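Side-chain contacts in mandelate racemase/muconate lactonizing protein (Paenibacillus sp., PDB 3V5C), which probably dehydrates galacturonate as a magnesium-dependent lyase of the enolase superfamily: residues 135-138 with 139-142; 180-183 with 184-188; 215-218 with 219-223; 248-252 with 253-257. The protein carries 1 engineered substitution. All coordinates share one frame; numbering follows the deposited sequence.

Interaction 1 of 4, residues 135-138 with 139-142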
loop_
_atom_site.group_PDB
_atom_site.type_symbol
_atom_site.label_atom_id
_atom_site.label_comp_id
_atom_site.label_asym_id
_atom_site.label_seq_id
_atom_site.Cartn_x
_atom_site.Cartn_y
_atom_site.Cartn_z
ATOM N N LEU A 135 5.490 6.465 -11.125
ATOM C CA LEU A 135 6.506 6.672 -12.165
ATOM C C LEU A 135 6.836 5.368 -12.919
ATOM O O LEU A 135 7.877 4.762 -12.703
ATOM C CB LEU A 135 7.743 7.334 -11.553
ATOM C CG LEU A 135 7.490 8.701 -10.912
ATOM C CD1 LEU A 135 8.749 9.248 -10.208
ATOM C CD2 LEU A 135 6.996 9.682 -11.953
ATOM N N TYR A 136 5.903 4.945 -13.774
ATOM C CA TYR A 136 6.007 3.743 -14.589
ATOM C C TYR A 136 6.877 3.971 -15.839
ATOM O O TYR A 136 7.534 5.008 -15.940
ATOM C CB TYR A 136 4.595 3.206 -14.924
ATOM C CG TYR A 136 4.037 2.399 -13.758
ATOM C CD1 TYR A 136 3.830 2.998 -12.517
ATOM C CD2 TYR A 136 3.780 1.038 -13.885
ATOM C CE1 TYR A 136 3.376 2.261 -11.429
ATOM C CE2 TYR A 136 3.321 0.297 -12.798
ATOM C CZ TYR A 136 3.120 0.919 -11.587
ATOM O OH TYR A 136 2.682 0.167 -10.517
ATOM N N PHE A 137 6.916 3.001 -16.752
ATOM C CA PHE A 137 7.737 3.110 -17.961
ATOM C C PHE A 137 7.009 3.959 -18.992
ATOM O O PHE A 137 6.685 3.490 -20.091
ATOM C CB PHE A 137 7.987 1.740 -18.584
ATOM C CG PHE A 137 8.855 0.803 -17.761
ATOM C CD1 PHE A 137 9.530 1.220 -16.603
ATOM C CD2 PHE A 137 9.041 -0.498 -18.201
ATOM C CE1 PHE A 137 10.335 0.308 -15.878
ATOM C CE2 PHE A 137 9.840 -1.395 -17.497
ATOM C CZ PHE A 137 10.490 -0.997 -16.345
ATOM N N ASP A 138 6.763 5.213 -18.642
ATOM C CA ASP A 138 5.894 6.069 -19.442
ATOM C C ASP A 138 6.629 6.692 -20.623
ATOM O O ASP A 138 6.058 7.497 -21.379
ATOM C CB ASP A 138 5.323 7.145 -18.538
ATOM C CG ASP A 138 4.518 6.550 -17.393
ATOM O OD1 ASP A 138 3.612 5.731 -17.684
ATOM O OD2 ASP A 138 4.791 6.901 -16.229
ATOM N N ASP A 139 7.883 6.285 -20.766
ATOM C CA ASP A 139 8.821 6.825 -21.747
ATOM C C ASP A 139 9.103 5.874 -22.898
ATOM O O ASP A 139 9.965 6.171 -23.723
ATOM C CB ASP A 139 10.151 7.061 -21.051
ATOM C CG ASP A 139 10.696 5.785 -20.425
ATOM O OD1 ASP A 139 10.026 5.249 -19.529
ATOM O OD2 ASP A 139 11.768 5.306 -20.844
ATOM N N LEU A 140 8.430 4.728 -22.952
ATOM C CA LEU A 140 8.851 3.680 -23.881
ATOM C C LEU A 140 8.604 4.026 -25.351
ATOM O O LEU A 140 9.240 3.442 -26.230
ATOM C CB LEU A 140 8.217 2.336 -23.530
ATOM C CG LEU A 140 8.676 1.690 -22.222
ATOM C CD1 LEU A 140 7.972 0.363 -22.054
ATOM C CD2 LEU A 140 10.179 1.492 -22.233
ATOM N N HIS A 141 7.699 4.974 -25.605
ATOM C CA HIS A 141 7.402 5.413 -26.967
ATOM C C HIS A 141 8.469 6.366 -27.490
ATOM O O HIS A 141 8.471 6.702 -28.679
ATOM C CB HIS A 141 6.037 6.088 -27.021
ATOM C CG HIS A 141 5.941 7.326 -26.193
ATOM N ND1 HIS A 141 5.902 7.299 -24.813
ATOM C CD2 HIS A 141 5.839 8.630 -26.547
ATOM C CE1 HIS A 141 5.803 8.536 -24.356
ATOM N NE2 HIS A 141 5.758 9.363 -25.389
ATOM N N LEU A 142 9.367 6.799 -26.607
ATOM C CA LEU A 142 10.461 7.699 -26.970
ATOM C C LEU A 142 11.780 6.948 -27.188
ATOM O O LEU A 142 12.283 6.250 -26.296
ATOM C CB LEU A 142 10.645 8.783 -25.904
ATOM C CG LEU A 142 9.446 9.704 -25.689
ATOM C CD1 LEU A 142 9.703 10.650 -24.519
ATOM C CD2 LEU A 142 9.120 10.480 -26.981
#
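The carboxylate of Asp139 folds back over the Phe137-Asp138 peptide, with Asp139 OD1 3.3 Å from Phe137 C, and both of its oxygens are held by arginines: OD1 by Arg173 and OD2 by Arg186, each in a salt bridge. The first torsion does this, since CG sits between the backbone N and the carbonyl carbon (chi1 58°). Two guanidinium groups therefore pin a buried acid and would probably keep it ionised. Around it the chain makes two overlapping type I beta turns, Phe137 to Leu140 and Asp139 to Leu142, the second closed by the bond from Leu142 N to Asp139 O at 3.0 Å. They form the loop that leaves strand 126-135 of the barrel at its C-terminal end, before helix 145-161. In the first turn the apolar side chains meet at an oblique angle: Phe137 CB lies 3.7 Å from Leu140 CG, and the leucine also leans on the peptide oxygen, Phe137 O to Leu140 CG being 3.4 Å. One residue on, the His141 ring presents its edge to the Asp138 oxygen, CE1 3.2 Å from Asp138 O and in the ring plane, while Leu142 CG lies against one face of the same ring. The Asp138 carboxylate accepts from the backbone N of Gly31 through OD1, and its OD2 comes near the like-charged Glu155.

Interaction 2 of 4, residues 180-183 with 184-188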
loop_
_atom_site.group_PDB
_atom_site.type_symbol
_atom_site.label_atom_id
_atom_site.label_comp_id
_atom_site.label_asym_id
_atom_site.label_seq_id
_atom_site.Cartn_x
_atom_site.Cartn_y
_atom_site.Cartn_z
ATOM N N LEU A 180 18.278 -5.240 -23.484
ATOM C CA LEU A 180 18.860 -5.316 -22.152
ATOM C C LEU A 180 19.773 -4.147 -21.772
ATOM O O LEU A 180 19.559 -3.473 -20.762
ATOM C CB LEU A 180 19.632 -6.625 -22.026
ATOM C CG LEU A 180 20.312 -6.868 -20.688
ATOM C CD1 LEU A 180 19.271 -7.029 -19.596
ATOM C CD2 LEU A 180 21.217 -8.095 -20.775
ATOM N N TRP A 181 20.802 -3.908 -22.571
ATOM C CA TRP A 181 21.791 -2.908 -22.204
ATOM C C TRP A 181 21.255 -1.477 -22.325
ATOM O O TRP A 181 21.465 -0.666 -21.433
ATOM C CB TRP A 181 23.083 -3.120 -23.000
ATOM C CG TRP A 181 23.615 -4.506 -22.783
ATOM C CD1 TRP A 181 23.647 -5.524 -23.694
ATOM C CD2 TRP A 181 24.139 -5.047 -21.562
ATOM N NE1 TRP A 181 24.178 -6.655 -23.124
ATOM C CE2 TRP A 181 24.489 -6.389 -21.816
ATOM C CE3 TRP A 181 24.357 -4.525 -20.286
ATOM C CZ2 TRP A 181 25.052 -7.215 -20.843
ATOM C CZ3 TRP A 181 24.912 -5.350 -19.314
ATOM C CH2 TRP A 181 25.252 -6.680 -19.599
ATOM N N GLU A 182 20.563 -1.184 -23.420
ATOM C CA GLU A 182 19.959 0.130 -23.601
ATOM C C GLU A 182 18.959 0.431 -22.493
ATOM O O GLU A 182 18.934 1.529 -21.962
ATOM C CB GLU A 182 19.250 0.205 -24.944
ATOM C CG GLU A 182 18.706 1.584 -25.227
ATOM C CD GLU A 182 17.867 1.654 -26.484
ATOM O OE1 GLU A 182 17.796 0.650 -27.236
ATOM O OE2 GLU A 182 17.264 2.726 -26.706
ATOM N N GLY A 183 18.136 -0.553 -22.153
ATOM C CA GLY A 183 17.114 -0.345 -21.134
ATOM C C GLY A 183 17.729 -0.064 -19.775
ATOM O O GLY A 183 17.202 0.745 -18.992
ATOM N N THR A 184 18.826 -0.753 -19.467
ATOM C CA THR A 184 19.510 -0.522 -18.201
ATOM C C THR A 184 20.158 0.870 -18.153
ATOM O O THR A 184 20.075 1.582 -17.140
ATOM C CB THR A 184 20.506 -1.662 -17.904
ATOM O OG1 THR A 184 19.816 -2.918 -18.012
ATOM C CG2 THR A 184 21.099 -1.535 -16.502
ATOM N N LYS A 185 20.818 1.263 -19.242
ATOM C CA LYS A 185 21.344 2.627 -19.347
ATOM C C LYS A 185 20.230 3.670 -19.152
ATOM O O LYS A 185 20.416 4.683 -18.469
ATOM C CB LYS A 185 22.038 2.817 -20.698
ATOM C CG LYS A 185 22.775 4.140 -20.848
ATOM C CD LYS A 185 23.417 4.242 -22.238
ATOM C CE LYS A 185 23.560 5.687 -22.695
ATOM N NZ LYS A 185 23.740 5.760 -24.172
ATOM N N ARG A 186 19.067 3.390 -19.728
ATOM C CA ARG A 186 17.928 4.315 -19.666
ATOM C C ARG A 186 17.379 4.370 -18.244
ATOM O O ARG A 186 17.072 5.456 -17.756
ATOM C CB ARG A 186 16.857 3.957 -20.719
ATOM C CG ARG A 186 15.459 4.573 -20.525
ATOM C CD ARG A 186 15.084 5.755 -21.411
ATOM N NE ARG A 186 15.228 5.584 -22.866
ATOM C CZ ARG A 186 14.234 5.452 -23.752
ATOM N NH1 ARG A 186 12.944 5.407 -23.389
ATOM N NH2 ARG A 186 14.543 5.372 -25.040
ATOM N N ASP A 187 17.291 3.216 -17.566
ATOM C CA ASP A 187 16.882 3.198 -16.164
ATOM C C ASP A 187 17.726 4.178 -15.364
ATOM O O ASP A 187 17.202 4.986 -14.603
ATOM C CB ASP A 187 17.103 1.826 -15.507
ATOM C CG ASP A 187 16.112 0.761 -15.936
ATOM O OD1 ASP A 187 15.012 1.050 -16.467
ATOM O OD2 ASP A 187 16.468 -0.428 -15.718
ATOM N N ILE A 188 19.048 4.057 -15.513
ATOM C CA ILE A 188 19.999 4.843 -14.721
ATOM C C ILE A 188 19.804 6.344 -14.972
ATOM O O ILE A 188 19.738 7.130 -14.026
ATOM C CB ILE A 188 21.444 4.449 -15.044
ATOM C CG1 ILE A 188 21.714 3.041 -14.501
ATOM C CG2 ILE A 188 22.425 5.454 -14.408
ATOM C CD1 ILE A 188 22.901 2.326 -15.128
HETATM O O HOH W 1 17.339 4.594 -24.620
#
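Leu180 O is gripped twice by Thr184: the hydroxyl OG1 donates to it at 2.8 Å, and the backbone N of Thr184 reaches the same Leu180 O at 3.1 Å. The two donors come in from opposite faces of the carbonyl plane. What swings OG1 back over the preceding turn is a first torsion of -52°, with the hydroxyl beside the backbone N; CG2 then points the other way along the helix. A valine here would probably leave Leu180 O with only the backbone N of this residue as donor and lose the side-chain tie to the preceding turn. Two residues further on, Glu182 and Arg186 run side by side, yet their charged ends do not join directly. Glu182 OE2 lies 4.1 Å from Arg186 NH2, well out of the guanidinium plane, and the two flat groups stand 71° apart. A water bridges them instead, donating to Glu182 OE2 at 2.8 Å and accepting from Arg186 NE at 2.9 Å. Arg186 is bent at chi2 and chi3, and its NH2 goes to Leu142 O in the loop before helix 145-161. Asp187 packs CG 3.2 Å from Gly183 O, its oxygens being taken up by Tyr212 OH, Gly172 N and Arg173. The helix belongs to the beta-alpha-beta unit of strand 167-170, helix 180-198 and strand 204-207, and Thr184 packs on Leu216 and Val220 of the next helix, 214-223. The arginine thus spends direct bonds on the neighbouring loop and meets Glu182 through solvent.

Interaction 3 of 4, residues 215-218 with 219-223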
loop_
_atom_site.group_PDB
_atom_site.type_symbol
_atom_site.label_atom_id
_atom_site.label_comp_id
_atom_site.label_asym_id
_atom_site.label_seq_id
_atom_site.Cartn_x
_atom_site.Cartn_y
_atom_site.Cartn_z
ATOM N N ASN A 215 24.046 -9.172 -10.777
ATOM C CA ASN A 215 25.045 -8.343 -11.446
ATOM C C ASN A 215 24.444 -7.109 -12.131
ATOM O O ASN A 215 25.045 -6.039 -12.097
ATOM C CB ASN A 215 25.932 -9.159 -12.395
ATOM C CG ASN A 215 27.171 -9.705 -11.704
ATOM O OD1 ASN A 215 27.596 -9.182 -10.681
ATOM N ND2 ASN A 215 27.774 -10.742 -12.275
ATOM N N LEU A 216 23.260 -7.236 -12.738
ATOM C CA LEU A 216 22.581 -6.045 -13.258
ATOM C C LEU A 216 22.327 -5.067 -12.129
ATOM O O LEU A 216 22.487 -3.853 -12.290
ATOM C CB LEU A 216 21.258 -6.395 -13.925
ATOM C CG LEU A 216 21.354 -6.870 -15.362
ATOM C CD1 LEU A 216 20.038 -7.520 -15.797
ATOM C CD2 LEU A 216 21.735 -5.705 -16.295
ATOM N N THR A 217 21.919 -5.607 -10.981
ATOM C CA THR A 217 21.625 -4.790 -9.815
ATOM C C THR A 217 22.855 -4.033 -9.371
ATOM O O THR A 217 22.784 -2.832 -9.124
ATOM C CB THR A 217 21.086 -5.659 -8.673
ATOM O OG1 THR A 217 19.870 -6.275 -9.121
ATOM C CG2 THR A 217 20.808 -4.796 -7.444
ATOM N N LYS A 218 23.987 -4.728 -9.293
ATOM C CA LYS A 218 25.224 -4.082 -8.889
ATOM C C LYS A 218 25.658 -3.031 -9.910
ATOM O O LYS A 218 26.218 -1.996 -9.530
ATOM C CB LYS A 218 26.328 -5.129 -8.704
ATOM C CG LYS A 218 26.095 -6.010 -7.481
ATOM C CD LYS A 218 27.182 -7.084 -7.410
ATOM C CE LYS A 218 27.052 -7.874 -6.120
ATOM N NZ LYS A 218 28.073 -8.970 -6.065
ATOM N N GLU A 219 25.405 -3.295 -11.189
ATOM C CA GLU A 219 25.790 -2.330 -12.220
ATOM C C GLU A 219 24.998 -1.046 -12.052
ATOM O O GLU A 219 25.555 0.055 -12.133
ATOM C CB GLU A 219 25.578 -2.884 -13.617
ATOM C CG GLU A 219 25.762 -1.865 -14.708
ATOM C CD GLU A 219 26.001 -2.502 -16.061
ATOM O OE1 GLU A 219 26.460 -3.671 -16.110
ATOM O OE2 GLU A 219 25.726 -1.826 -17.077
ATOM N N VAL A 220 23.698 -1.186 -11.811
ATOM C CA VAL A 220 22.845 -0.023 -11.628
ATOM C C VAL A 220 23.175 0.745 -10.341
ATOM O O VAL A 220 23.283 1.980 -10.349
ATOM C CB VAL A 220 21.394 -0.455 -11.628
ATOM C CG1 VAL A 220 20.502 0.680 -11.175
ATOM C CG2 VAL A 220 21.005 -0.965 -13.015
ATOM N N LEU A 221 23.351 0.023 -9.238
ATOM C CA LEU A 221 23.679 0.651 -7.963
ATOM C C LEU A 221 25.019 1.381 -8.026
ATOM O O LEU A 221 25.146 2.479 -7.476
ATOM C CB LEU A 221 23.692 -0.372 -6.830
ATOM C CG LEU A 221 22.325 -0.954 -6.480
ATOM C CD1 LEU A 221 22.449 -2.037 -5.432
ATOM C CD2 LEU A 221 21.423 0.158 -5.983
ATOM N N ALA A 222 26.005 0.781 -8.691
ATOM C CA ALA A 222 27.307 1.426 -8.816
ATOM C C ALA A 222 27.168 2.697 -9.644
ATOM O O ALA A 222 27.675 3.749 -9.254
ATOM C CB ALA A 222 28.337 0.475 -9.422
ATOM N N ALA A 223 26.465 2.608 -10.772
ATOM C CA ALA A 223 26.281 3.775 -11.632
ATOM C C ALA A 223 25.630 4.906 -10.844
ATOM O O ALA A 223 25.948 6.077 -11.055
ATOM C CB ALA A 223 25.455 3.413 -12.857
HETATM O O HOH W 2 26.024 -6.175 -15.009
#
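Glu219 opens the second half of helix 214-223, the helix between strands 204-207 and 231-233 in a beta-alpha-beta unit of the enolase-type barrel, with its backbone N bonded to Asn215 O at 2.9 Å. Its extended side chain stands out from the helix, and Glu219 OE1 takes a hydrogen bond from a water (2.8 Å) that also donates, weakly, to Asn215 O. Val220 comes next and uses the branch lying beside its own backbone N: with CG1 anti to that N (chi1 169°), CG2 presses to 3.3 Å from Leu216 O, while the residue packs on Thr184 of helix 180-198. Leu221 turns inward. Its CG sits 3.3 Å from Thr217 O, and CD1 lies 3.8 Å from Thr217 CG2, the two side chains running alongside each other toward Leu232 of strand 231-233. In Thr217 a chi1 of -61° sets OG1 beside the backbone N, where it bonds to Asn213 O, and CG2 anti to that N, where it meets the leucine. Thr217 is about 12 Å from a bound magnesium ion, measured from its side chain. Lys218 extends to a salt bridge with Asp245, while its backbone O faces the next turn. Ala222 completes that turn, its N bonded to Lys218 O at 2.9 Å and its methyl CB resting 3.3 Å from Lys218 O.

Interaction 4 of 4, residues 248-252 with 253-257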
loop_
_atom_site.group_PDB
_atom_site.type_symbol
_atom_site.label_atom_id
_atom_site.label_comp_id
_atom_site.label_asym_id
_atom_site.label_seq_id
_atom_site.Cartn_x
_atom_site.Cartn_y
_atom_site.Cartn_z
ATOM N N GLU A 248 26.620 -7.447 1.532
ATOM C CA GLU A 248 28.058 -7.387 1.797
ATOM C C GLU A 248 28.728 -6.431 0.819
ATOM O O GLU A 248 29.592 -5.645 1.193
ATOM C CB GLU A 248 28.661 -8.786 1.710
ATOM C CG GLU A 248 30.170 -8.850 1.727
ATOM C CD GLU A 248 30.664 -10.281 1.861
ATOM O OE1 GLU A 248 29.937 -11.104 2.460
ATOM O OE2 GLU A 248 31.768 -10.587 1.362
ATOM N N TRP A 249 28.311 -6.502 -0.441
ATOM C CA TRP A 249 28.820 -5.636 -1.492
ATOM C C TRP A 249 28.504 -4.165 -1.176
ATOM O O TRP A 249 29.376 -3.310 -1.265
ATOM C CB TRP A 249 28.185 -6.063 -2.817
ATOM C CG TRP A 249 28.644 -5.323 -4.048
ATOM C CD1 TRP A 249 29.697 -5.639 -4.857
ATOM C CD2 TRP A 249 28.007 -4.193 -4.644
ATOM N NE1 TRP A 249 29.778 -4.746 -5.905
ATOM C CE2 TRP A 249 28.747 -3.849 -5.796
ATOM C CE3 TRP A 249 26.881 -3.428 -4.310
ATOM C CZ2 TRP A 249 28.395 -2.786 -6.617
ATOM C CZ3 TRP A 249 26.541 -2.357 -5.125
ATOM C CH2 TRP A 249 27.296 -2.048 -6.263
ATOM N N LEU A 250 27.260 -3.876 -0.808
ATOM C CA LEU A 250 26.879 -2.524 -0.425
ATOM C C LEU A 250 27.706 -2.042 0.768
ATOM O O LEU A 250 28.080 -0.872 0.840
ATOM C CB LEU A 250 25.395 -2.471 -0.064
ATOM C CG LEU A 250 24.416 -2.540 -1.239
ATOM C CD1 LEU A 250 23.006 -2.713 -0.705
ATOM C CD2 LEU A 250 24.519 -1.284 -2.083
ATOM N N GLY A 251 27.968 -2.939 1.709
ATOM C CA GLY A 251 28.740 -2.590 2.893
ATOM C C GLY A 251 30.174 -2.222 2.547
ATOM O O GLY A 251 30.701 -1.216 3.028
ATOM N N GLN A 252 30.807 -3.034 1.707
ATOM C CA GLN A 252 32.191 -2.796 1.323
ATOM C C GLN A 252 32.332 -1.453 0.627
ATOM O O GLN A 252 33.394 -0.832 0.671
ATOM C CB GLN A 252 32.703 -3.913 0.413
ATOM C CG GLN A 252 33.019 -5.201 1.146
ATOM C CD GLN A 252 34.125 -5.027 2.173
ATOM O OE1 GLN A 252 35.271 -4.732 1.824
ATOM N NE2 GLN A 252 33.788 -5.204 3.446
ATOM N N ARG A 253 31.249 -1.005 -0.003
ATOM C CA ARG A 253 31.250 0.234 -0.774
ATOM C C ARG A 253 30.830 1.436 0.056
ATOM O O ARG A 253 30.940 2.575 -0.397
ATOM C CB ARG A 253 30.304 0.105 -1.967
ATOM C CG ARG A 253 30.696 -0.982 -2.942
ATOM C CD ARG A 253 29.676 -1.091 -4.058
ATOM N NE ARG A 253 29.366 0.223 -4.610
ATOM C CZ ARG A 253 30.012 0.787 -5.626
ATOM N NH1 ARG A 253 29.649 1.992 -6.048
ATOM N NH2 ARG A 253 31.011 0.155 -6.226
ATOM N N GLY A 254 30.325 1.182 1.258
ATOM C CA GLY A 254 29.782 2.236 2.097
ATOM C C GLY A 254 28.529 2.858 1.498
ATOM O O GLY A 254 28.175 4.000 1.799
ATOM N N GLN A 255 27.855 2.093 0.645
ATOM C CA GLN A 255 26.648 2.556 -0.024
ATOM C C GLN A 255 25.415 2.172 0.789
ATOM O O GLN A 255 25.100 0.989 0.944
ATOM C CB GLN A 255 26.579 1.988 -1.455
ATOM C CG GLN A 255 25.449 2.542 -2.305
ATOM C CD GLN A 255 25.606 2.228 -3.791
ATOM O OE1 GLN A 255 26.472 1.447 -4.191
ATOM N NE2 GLN A 255 24.767 2.845 -4.615
ATOM N N ASN A 256 24.737 3.182 1.320
ATOM C CA ASN A 256 23.577 2.983 2.177
ATOM C C ASN A 256 22.285 2.949 1.383
ATOM O O ASN A 256 21.685 3.992 1.109
ATOM C CB ASN A 256 23.498 4.102 3.216
ATOM C CG ASN A 256 24.779 4.233 4.009
ATOM O OD1 ASN A 256 25.379 3.230 4.399
ATOM N ND2 ASN A 256 25.222 5.466 4.228
ATOM N N VAL A 257 21.872 1.749 1.004
ATOM C CA VAL A 257 20.608 1.540 0.313
ATOM C C VAL A 257 19.880 0.392 1.014
ATOM O O VAL A 257 20.440 -0.694 1.187
ATOM C CB VAL A 257 20.870 1.164 -1.147
ATOM C CG1 VAL A 257 19.564 0.873 -1.886
ATOM C CG2 VAL A 257 21.652 2.282 -1.848
#
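Trp249 has its CG anti to the backbone N (chi1 -177°), which lays the indole along the side of the helix, and Arg253, four residues on, runs out extended and then bends at chi3 (48°), bringing its guanidinium flat over the indole. Both belong to the C-terminal end of helix 240-253, closed by a Schellman motif: Gly254, with the positive phi that glycine takes readily, lets the chain turn so that Gln255 N bonds to Leu250 O at 3.0 Å and Gly254 N to Gly251 O at 3.0 Å. The second of these donors sits above the carbonyl plane rather than on a lone pair. In the stack the centres are 4.6 Å apart and the planes only 13° from parallel, with the Arg253 CD methylene also lying over the six-membered ring. The guanidinium is further steadied by Gln255, whose OE1 accepts from Arg253 NE at 3.2 Å, while its amide NE2 goes across to Leu221 O of helix 214-223. Lys218 and Leu221 of that helix also touch the indole. With an alanine in place of Trp249, the arginine would probably lose the flat surface it rests on and its guanidinium be set freer to turn, with the bond to Gln255 OE1 remaining. Leu250, which is buried, meets the residues after the turn. Its CD2 branch meets Gln255 CB at 3.9 Å, and its CD1 branch reaches the backbone, 3.8 Å from Val257 O.

In the fold
The four contacts follow one another along the chain and round the outside of the enolase-type barrel domain. Interaction 1 is the loop after strand 126-135; interactions 2 and 3 sit on the successive outer helices 180-198 and 214-223, and interaction 4 spans the end of helix 240-253 and the loop after it. Neighbours touch: the centres of interactions 1 and 2 are 13 Å apart and joined by polar bonds, those of 2 and 3 are 11 Å apart and packed through aliphatic groups, and those of 3 and 4 are 12 Å apart, linked by packing and one probable hydrogen bond. Interactions 1 and 4 stay about 16 Å apart at their nearest atoms. Adjacent helices are thus tied pairwise around the barrel's outside.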